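Local coordinates for unknown protein (Arabidopsis thaliana, PDB 2GM3) that binds AMP and belongs to the universal stress protein A family, though its cellular role is not established, at residues V120-G131 with C150-I161. Numbering follows the deposited sequence.
Sequences VKRVRPDFLVVG and CVKHAECPVMTI. With AMP (adenosine monophosphate), chain G.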
ATOM      1  N   VAL A 120      -2.095  13.298   5.285  1.00 59.74           N
ATOM      2  CA  VAL A 120      -2.215  12.035   6.017  1.00 59.08           C
ATOM      3  C   VAL A 120      -2.329  12.257   7.504  1.00 59.42           C
ATOM      4  O   VAL A 120      -3.221  11.698   8.137  1.00 59.72           O
ATOM      5  CB  VAL A 120      -1.072  11.049   5.678  1.00 59.42           C
ATOM      6  CG1 VAL A 120      -1.033   9.907   6.695  1.00 57.40           C
ATOM      7  CG2 VAL A 120      -1.229  10.543   4.227  1.00 56.83           C
ATOM      8  N   LYS A 121      -1.454  13.077   8.071  1.00 59.57           N
ATOM      9  CA  LYS A 121      -1.558  13.310   9.501  1.00 60.35           C
ATOM     10  C   LYS A 121      -2.707  14.210   9.967  1.00 60.14           C
ATOM     11  O   LYS A 121      -3.076  14.171  11.134  1.00 60.07           O
ATOM     12  CB  LYS A 121      -0.213  13.632  10.186  1.00 61.08           C
ATOM     13  CG  LYS A 121       0.735  14.597   9.487  1.00 62.68           C
ATOM     14  CD  LYS A 121       2.193  14.093   9.687  1.00 64.31           C
ATOM     15  CE  LYS A 121       3.174  15.234   9.909  1.00 64.93           C
ATOM     16  NZ  LYS A 121       2.919  15.880  11.240  1.00 66.80           N
ATOM     17  N   ARG A 122      -3.323  14.948   9.040  1.00 60.17           N
ATOM     18  CA  ARG A 122      -4.451  15.838   9.355  1.00 59.80           C
ATOM     19  C   ARG A 122      -5.747  15.037   9.265  1.00 59.74           C
ATOM     20  O   ARG A 122      -6.576  15.078  10.160  1.00 59.41           O
ATOM     21  CB  ARG A 122      -4.480  17.006   8.348  1.00 59.84           C
ATOM     22  CG  ARG A 122      -5.353  18.231   8.678  1.00 59.99           C
ATOM     23  CD  ARG A 122      -5.759  19.004   7.400  1.00 59.94           C
ATOM     24  NE  ARG A 122      -7.106  18.600   7.059  1.00 61.17           N
ATOM     25  CZ  ARG A 122      -7.600  18.397   5.852  1.00 61.50           C
ATOM     26  NH1 ARG A 122      -6.898  18.574   4.756  1.00 61.78           N
ATOM     27  NH2 ARG A 122      -8.843  18.002   5.753  1.00 65.72           N
ATOM     28  N   VAL A 123      -5.894  14.290   8.176  1.00 59.69           N
ATOM     29  CA  VAL A 123      -7.138  13.621   7.835  1.00 59.64           C
ATOM     30  C   VAL A 123      -7.190  12.264   8.493  1.00 59.54           C
ATOM     31  O   VAL A 123      -8.260  11.761   8.820  1.00 59.55           O
ATOM     32  CB  VAL A 123      -7.235  13.476   6.305  1.00 59.65           C
ATOM     33  CG1 VAL A 123      -8.355  12.529   5.890  1.00 60.20           C
ATOM     34  CG2 VAL A 123      -7.426  14.841   5.668  1.00 60.22           C
ATOM     35  N   ARG A 124      -6.015  11.684   8.698  1.00 59.55           N
ATOM     36  CA  ARG A 124      -5.870  10.363   9.288  1.00 59.66           C
ATOM     37  C   ARG A 124      -6.661   9.286   8.583  1.00 59.16           C
ATOM     38  O   ARG A 124      -7.517   8.671   9.174  1.00 59.55           O
ATOM     39  CB  ARG A 124      -6.106  10.407  10.814  1.00 59.46           C
ATOM     40  CG  ARG A 124      -4.769  10.531  11.546  1.00 61.45           C
ATOM     41  CD  ARG A 124      -4.851  11.147  12.896  1.00 65.06           C
ATOM     42  NE  ARG A 124      -6.037  12.001  12.993  1.00 67.74           N
ATOM     43  CZ  ARG A 124      -6.534  12.473  14.133  1.00 66.81           C
ATOM     44  NH1 ARG A 124      -5.962  12.212  15.304  1.00 66.85           N
ATOM     45  NH2 ARG A 124      -7.618  13.204  14.091  1.00 67.50           N
ATOM     46  N   PRO A 125      -6.337   9.041   7.306  1.00 59.16           N
ATOM     47  CA  PRO A 125      -6.978   7.955   6.550  1.00 58.75           C
ATOM     48  C   PRO A 125      -6.395   6.622   7.022  1.00 58.37           C
ATOM     49  O   PRO A 125      -5.335   6.590   7.650  1.00 58.15           O
ATOM     50  CB  PRO A 125      -6.580   8.250   5.107  1.00 58.29           C
ATOM     51  CG  PRO A 125      -5.256   8.951   5.245  1.00 58.92           C
ATOM     52  CD  PRO A 125      -5.303   9.734   6.515  1.00 58.92           C
ATOM     53  N   ASP A 126      -7.095   5.531   6.772  1.00 57.75           N
ATOM     54  CA  ASP A 126      -6.601   4.275   7.233  1.00 57.08           C
ATOM     55  C   ASP A 126      -5.384   3.899   6.393  1.00 57.08           C
ATOM     56  O   ASP A 126      -4.420   3.367   6.925  1.00 57.16           O
ATOM     57  CB  ASP A 126      -7.687   3.233   7.171  1.00 57.09           C
ATOM     58  CG  ASP A 126      -8.819   3.529   8.129  1.00 57.84           C
ATOM     59  OD1 ASP A 126      -8.605   3.526   9.358  1.00 58.56           O
ATOM     60  OD2 ASP A 126      -9.938   3.775   7.649  1.00 60.62           O
ATOM     61  N   PHE A 127      -5.437   4.186   5.093  1.00 56.44           N
ATOM     62  CA  PHE A 127      -4.281   4.096   4.257  1.00 55.96           C
ATOM     63  C   PHE A 127      -4.229   5.066   3.098  1.00 56.28           C
ATOM     64  O   PHE A 127      -5.241   5.660   2.724  1.00 56.63           O
ATOM     65  CB  PHE A 127      -4.007   2.659   3.804  1.00 55.82           C
ATOM     66  CG  PHE A 127      -5.009   2.071   2.842  1.00 54.03           C
ATOM     67  CD1 PHE A 127      -4.652   1.853   1.524  1.00 53.09           C
ATOM     68  CD2 PHE A 127      -6.259   1.634   3.279  1.00 53.25           C
ATOM     69  CE1 PHE A 127      -5.552   1.248   0.624  1.00 53.63           C
ATOM     70  CE2 PHE A 127      -7.150   1.050   2.414  1.00 52.45           C
ATOM     71  CZ  PHE A 127      -6.803   0.849   1.078  1.00 53.69           C
ATOM     72  N   LEU A 128      -3.034   5.183   2.518  1.00 56.24           N
ATOM     73  CA  LEU A 128      -2.756   6.050   1.376  1.00 55.74           C
ATOM     74  C   LEU A 128      -2.464   5.198   0.147  1.00 56.31           C
ATOM     75  O   LEU A 128      -1.629   4.290   0.196  1.00 57.22           O
ATOM     76  CB  LEU A 128      -1.522   6.912   1.722  1.00 55.39           C
ATOM     77  CG  LEU A 128      -0.870   7.791   0.664  1.00 54.70           C
ATOM     78  CD1 LEU A 128      -1.913   8.760   0.075  1.00 53.84           C
ATOM     79  CD2 LEU A 128       0.292   8.540   1.208  1.00 54.54           C
ATOM     80  N   VAL A 129      -3.154   5.476  -0.942  1.00 56.33           N
ATOM     81  CA  VAL A 129      -2.838   4.874  -2.227  1.00 56.75           C
ATOM     82  C   VAL A 129      -2.151   5.913  -3.132  1.00 57.13           C
ATOM     83  O   VAL A 129      -2.666   7.020  -3.331  1.00 57.13           O
ATOM     84  CB  VAL A 129      -4.100   4.373  -2.937  1.00 56.81           C
ATOM     85  CG1 VAL A 129      -3.747   3.774  -4.268  1.00 56.77           C
ATOM     86  CG2 VAL A 129      -4.864   3.359  -2.090  1.00 56.16           C
ATOM     87  N   VAL A 130      -0.985   5.551  -3.651  1.00 56.94           N
ATOM     88  CA  VAL A 130      -0.301   6.352  -4.620  1.00 56.93           C
ATOM     89  C   VAL A 130       0.032   5.434  -5.758  1.00 56.99           C
ATOM     90  O   VAL A 130       0.325   4.245  -5.551  1.00 57.58           O
ATOM     91  CB  VAL A 130       1.028   7.009  -4.052  1.00 57.24           C
ATOM     92  CG1 VAL A 130       0.688   8.077  -2.998  1.00 58.53           C
ATOM     93  CG2 VAL A 130       1.948   5.957  -3.439  1.00 55.31           C
ATOM     94  N   GLY A 131      -0.035   5.980  -6.964  1.00 56.72           N
ATOM     95  CA  GLY A 131       0.510   5.336  -8.126  1.00 56.42           C
ATOM     96  C   GLY A 131       2.017   5.478  -8.021  1.00 56.69           C
ATOM     97  O   GLY A 131       2.512   6.127  -7.101  1.00 56.44           O
ATOM     98  N   CYS A 150       6.348   9.164   0.110  1.00 55.93           N
ATOM     99  CA  CYS A 150       5.178   8.783   0.887  1.00 57.30           C
ATOM    100  C   CYS A 150       5.364   7.474   1.696  1.00 57.08           C
ATOM    101  O   CYS A 150       5.073   7.426   2.906  1.00 56.96           O
ATOM    102  CB  CYS A 150       3.944   8.741  -0.016  1.00 57.36           C
ATOM    103  SG  CYS A 150       3.539  10.411  -0.666  1.00 60.61           S
ATOM    104  N   VAL A 151       5.887   6.453   1.029  1.00 56.68           N
ATOM    105  CA  VAL A 151       6.120   5.151   1.625  1.00 56.90           C
ATOM    106  C   VAL A 151       7.035   5.312   2.824  1.00 57.03           C
ATOM    107  O   VAL A 151       6.826   4.686   3.870  1.00 56.52           O
ATOM    108  CB  VAL A 151       6.793   4.211   0.586  1.00 57.42           C
ATOM    109  CG1 VAL A 151       7.429   2.987   1.255  1.00 56.46           C
ATOM    110  CG2 VAL A 151       5.784   3.835  -0.496  1.00 56.37           C
ATOM    111  N   LYS A 152       8.033   6.175   2.664  1.00 56.74           N
ATOM    112  CA  LYS A 152       9.026   6.386   3.681  1.00 57.02           C
ATOM    113  C   LYS A 152       8.439   7.235   4.831  1.00 56.86           C
ATOM    114  O   LYS A 152       8.720   6.991   6.006  1.00 56.78           O
ATOM    115  CB  LYS A 152      10.252   7.017   3.016  1.00 56.78           C
ATOM    116  CG  LYS A 152      11.358   7.476   3.912  1.00 57.63           C
ATOM    117  CD  LYS A 152      12.584   7.907   3.076  1.00 58.10           C
ATOM    118  CE  LYS A 152      13.594   8.698   3.950  1.00 59.55           C
ATOM    119  NZ  LYS A 152      14.923   8.953   3.316  1.00 59.39           N
ATOM    120  N   HIS A 153       7.607   8.216   4.511  1.00 56.65           N
ATOM    121  CA  HIS A 153       7.260   9.204   5.519  1.00 56.99           C
ATOM    122  C   HIS A 153       5.813   9.237   5.997  1.00 57.07           C
ATOM    123  O   HIS A 153       5.551   9.619   7.126  1.00 57.11           O
ATOM    124  CB  HIS A 153       7.700  10.598   5.071  1.00 57.28           C
ATOM    125  CG  HIS A 153       9.185  10.802   5.108  1.00 56.93           C
ATOM    126  ND1 HIS A 153       9.914  10.802   6.284  1.00 57.41           N
ATOM    127  CD2 HIS A 153      10.074  11.039   4.116  1.00 55.75           C
ATOM    128  CE1 HIS A 153      11.188  11.016   6.010  1.00 55.79           C
ATOM    129  NE2 HIS A 153      11.312  11.156   4.700  1.00 56.68           N
ATOM    130  N   ALA A 154       4.870   8.838   5.157  1.00 57.72           N
ATOM    131  CA  ALA A 154       3.468   8.937   5.556  1.00 58.19           C
ATOM    132  C   ALA A 154       3.184   8.169   6.849  1.00 58.62           C
ATOM    133  O   ALA A 154       3.761   7.117   7.101  1.00 59.77           O
ATOM    134  CB  ALA A 154       2.548   8.531   4.447  1.00 58.18           C
ATOM    135  N   GLU A 155       2.343   8.728   7.702  1.00 58.85           N
ATOM    136  CA  GLU A 155       2.080   8.134   9.014  1.00 58.96           C
ATOM    137  C   GLU A 155       0.796   7.308   8.944  1.00 59.08           C
ATOM    138  O   GLU A 155      -0.072   7.369   9.827  1.00 59.75           O
ATOM    139  CB  GLU A 155       2.023   9.206  10.103  1.00 58.94           C
ATOM    140  CG  GLU A 155       3.275  10.078  10.159  1.00 59.59           C
ATOM    141  CD  GLU A 155       3.275  11.041  11.317  1.00 62.82           C
ATOM    142  OE1 GLU A 155       2.187  11.557  11.682  1.00 65.43           O
ATOM    143  OE2 GLU A 155       4.373  11.309  11.854  1.00 63.94           O
ATOM    144  N   CYS A 156       0.682   6.557   7.854  1.00 58.35           N
ATOM    145  CA  CYS A 156      -0.328   5.546   7.700  1.00 58.17           C
ATOM    146  C   CYS A 156       0.238   4.519   6.715  1.00 57.43           C
ATOM    147  O   CYS A 156       1.234   4.795   6.056  1.00 57.21           O
ATOM    148  CB  CYS A 156      -1.600   6.172   7.129  1.00 57.10           C
ATOM    149  SG  CYS A 156      -1.355   6.708   5.480  1.00 60.21           S
ATOM    150  N   PRO A 157      -0.390   3.339   6.613  1.00 57.00           N
ATOM    151  CA  PRO A 157      -0.066   2.380   5.543  1.00 56.60           C
ATOM    152  C   PRO A 157      -0.111   3.003   4.158  1.00 56.46           C
ATOM    153  O   PRO A 157      -0.985   3.825   3.864  1.00 56.71           O
ATOM    154  CB  PRO A 157      -1.183   1.346   5.657  1.00 56.70           C
ATOM    155  CG  PRO A 157      -1.489   1.342   7.165  1.00 57.93           C
ATOM    156  CD  PRO A 157      -1.400   2.807   7.550  1.00 56.81           C
ATOM    157  N   VAL A 158       0.834   2.616   3.319  1.00 56.10           N
ATOM    158  CA  VAL A 158       0.923   3.127   1.974  1.00 55.92           C
ATOM    159  C   VAL A 158       0.873   1.961   0.990  1.00 56.51           C
ATOM    160  O   VAL A 158       1.588   0.994   1.146  1.00 56.72           O
ATOM    161  CB  VAL A 158       2.235   3.986   1.742  1.00 55.59           C
ATOM    162  CG1 VAL A 158       2.194   4.629   0.381  1.00 53.37           C
ATOM    163  CG2 VAL A 158       2.377   5.090   2.782  1.00 54.29           C
HETATM  164  N   MSE A 159       0.002   2.072   0.009  1.00 56.66           N
HETATM  165  CA  MSE A 159      -0.151   1.109  -1.026  1.00 57.35           C
HETATM  166  C   MSE A 159       0.422   1.796  -2.243  1.00 57.75           C
HETATM  167  O   MSE A 159      -0.082   2.853  -2.641  1.00 58.08           O
HETATM  168  CB  MSE A 159      -1.644   0.876  -1.255  1.00 58.07           C
HETATM  169  CG  MSE A 159      -1.930  -0.019  -2.443  1.00 59.82           C
HETATM  170 SE   MSE A 159      -1.409  -1.847  -2.030  1.00 61.54          SE
HETATM  171  CE  MSE A 159      -2.954  -2.316  -1.186  1.00 60.87           C
ATOM    172  N   THR A 160       1.474   1.224  -2.826  1.00 57.81           N
ATOM    173  CA  THR A 160       2.045   1.755  -4.054  1.00 58.36           C
ATOM    174  C   THR A 160       1.692   0.802  -5.183  1.00 58.26           C
ATOM    175  O   THR A 160       2.011  -0.391  -5.116  1.00 57.49           O
ATOM    176  CB  THR A 160       3.598   1.915  -4.021  1.00 57.86           C
ATOM    177  OG1 THR A 160       4.180   0.683  -3.639  1.00 61.56           O
ATOM    178  CG2 THR A 160       4.010   2.880  -3.002  1.00 58.60           C
ATOM    179  N   ILE A 161       1.026   1.346  -6.210  1.00 58.25           N
ATOM    180  CA  ILE A 161       0.597   0.591  -7.373  1.00 57.39           C
ATOM    181  C   ILE A 161       1.277   1.147  -8.588  1.00 57.68           C
ATOM    182  O   ILE A 161       1.193   2.336  -8.834  1.00 58.26           O
ATOM    183  CB  ILE A 161      -0.956   0.680  -7.548  1.00 58.31           C
ATOM    184  CG1 ILE A 161      -1.652   0.156  -6.279  1.00 56.70           C
ATOM    185  CG2 ILE A 161      -1.435  -0.095  -8.809  1.00 57.15           C
ATOM    186  CD1 ILE A 161      -2.837   0.886  -5.886  1.00 54.81           C
TER
HETATM  187  P   AMP G 176       5.977   8.837  -8.509  1.00 36.27           P
HETATM  188  O1P AMP G 176       6.242  10.233  -8.576  1.00 39.56           O
HETATM  189  O2P AMP G 176       5.964   8.146  -9.821  1.00 34.63           O
HETATM  190  O3P AMP G 176       6.698   8.062  -7.514  1.00 32.77           O
HETATM  191  O5' AMP G 176       4.475   8.641  -8.015  1.00 34.90           O
HETATM  192  C5' AMP G 176       3.406   9.096  -8.814  1.00 31.51           C
HETATM  193  C4' AMP G 176       2.219   9.183  -7.892  1.00 33.03           C
HETATM  194  O4' AMP G 176       2.384  10.242  -6.889  1.00 35.15           O
HETATM  195  C3' AMP G 176       0.945   9.521  -8.614  1.00 33.38           C
HETATM  196  O3' AMP G 176       0.403   8.285  -9.162  1.00 31.87           O
HETATM  197  C2' AMP G 176       0.090  10.036  -7.466  1.00 33.90           C
HETATM  198  O2' AMP G 176      -0.493   8.920  -6.793  1.00 31.27           O
HETATM  199  C1' AMP G 176       1.096  10.741  -6.564  1.00 33.28           C
HETATM  200  N9  AMP G 176       1.194  12.153  -6.983  1.00 36.36           N
HETATM  201  C8  AMP G 176       2.109  12.719  -7.804  1.00 34.22           C
HETATM  202  N7  AMP G 176       1.838  14.030  -7.929  1.00 33.75           N
HETATM  203  C5  AMP G 176       0.779  14.305  -7.158  1.00 36.14           C
HETATM  204  C6  AMP G 176       0.047  15.457  -6.852  1.00 33.50           C
HETATM  205  N6  AMP G 176       0.330  16.642  -7.360  1.00 33.23           N
HETATM  206  N1  AMP G 176      -0.986  15.349  -6.025  1.00 33.41           N
HETATM  207  C2  AMP G 176      -1.351  14.205  -5.483  1.00 34.77           C
HETATM  208  N3  AMP G 176      -0.688  13.086  -5.733  1.00 37.48           N
HETATM  209  C4  AMP G 176       0.375  13.110  -6.560  1.00 36.75           C
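Cys156 sets its SG between its own backbone N and carbonyl carbon (chi1 68°), which brings the sulfur against Val120 and Leu128. Val120 turns CG1 trans to its backbone N (chi1 166°), and this methyl meets Cys156 SG at 3.4 Å. Leu128 CB packs on the same sulfur. Farther out, Leu128 CD2 lies 3.9 Å from both Cys150 CB and Ala154 CB, joining the strand to Cys150 of helix 146-153 and to Ala154 just after it. Ile116 of helix 112-123 also packs on Leu128 and Cys150. At the surface, the carboxylate of Glu155 lies against the aliphatic part of Lys121. Glu155 OE1 lies 3.2 Å from Lys121 CD. The charged ends stay beyond salt-bridge range.

Strand 127-132, helix 146-153 and the parallel neighbour strand 158-162 form a beta-alpha-beta crossover at one edge of the chain's sheet. Leu128 N donates to Pro157 O at 2.8 Å, and Leu128 O accepts from Met159 N. Val130 N then donates to Met159 O, and Val130 O accepts from Ile161 N at 3.1 Å. Leu128 and Val130 thus use both N and O toward residues 157-161, while Val129 bonds to strand 6-11. Val130 and Thr160 lie side by side on one face, their CG2 methyls 3.7 Å apart. On the other face Val129 CG1 meets Ile161 CD1, and Thr34 of helix 25-39 packs on both. Met159, a selenomethionine, lies beside Val129 on this face, pointing the same way. Val158, Met159 and Thr160 pair antiparallel with a strand of the second subunit, continuing the sheet across the interface.

Gly131 N donates to AMP O2' at 3.0 Å, gripping the ribose from the backbone. The apolar packing and straight backbone bonds probably help hold an AMP-binding strand end within a sheet shared by two subunits.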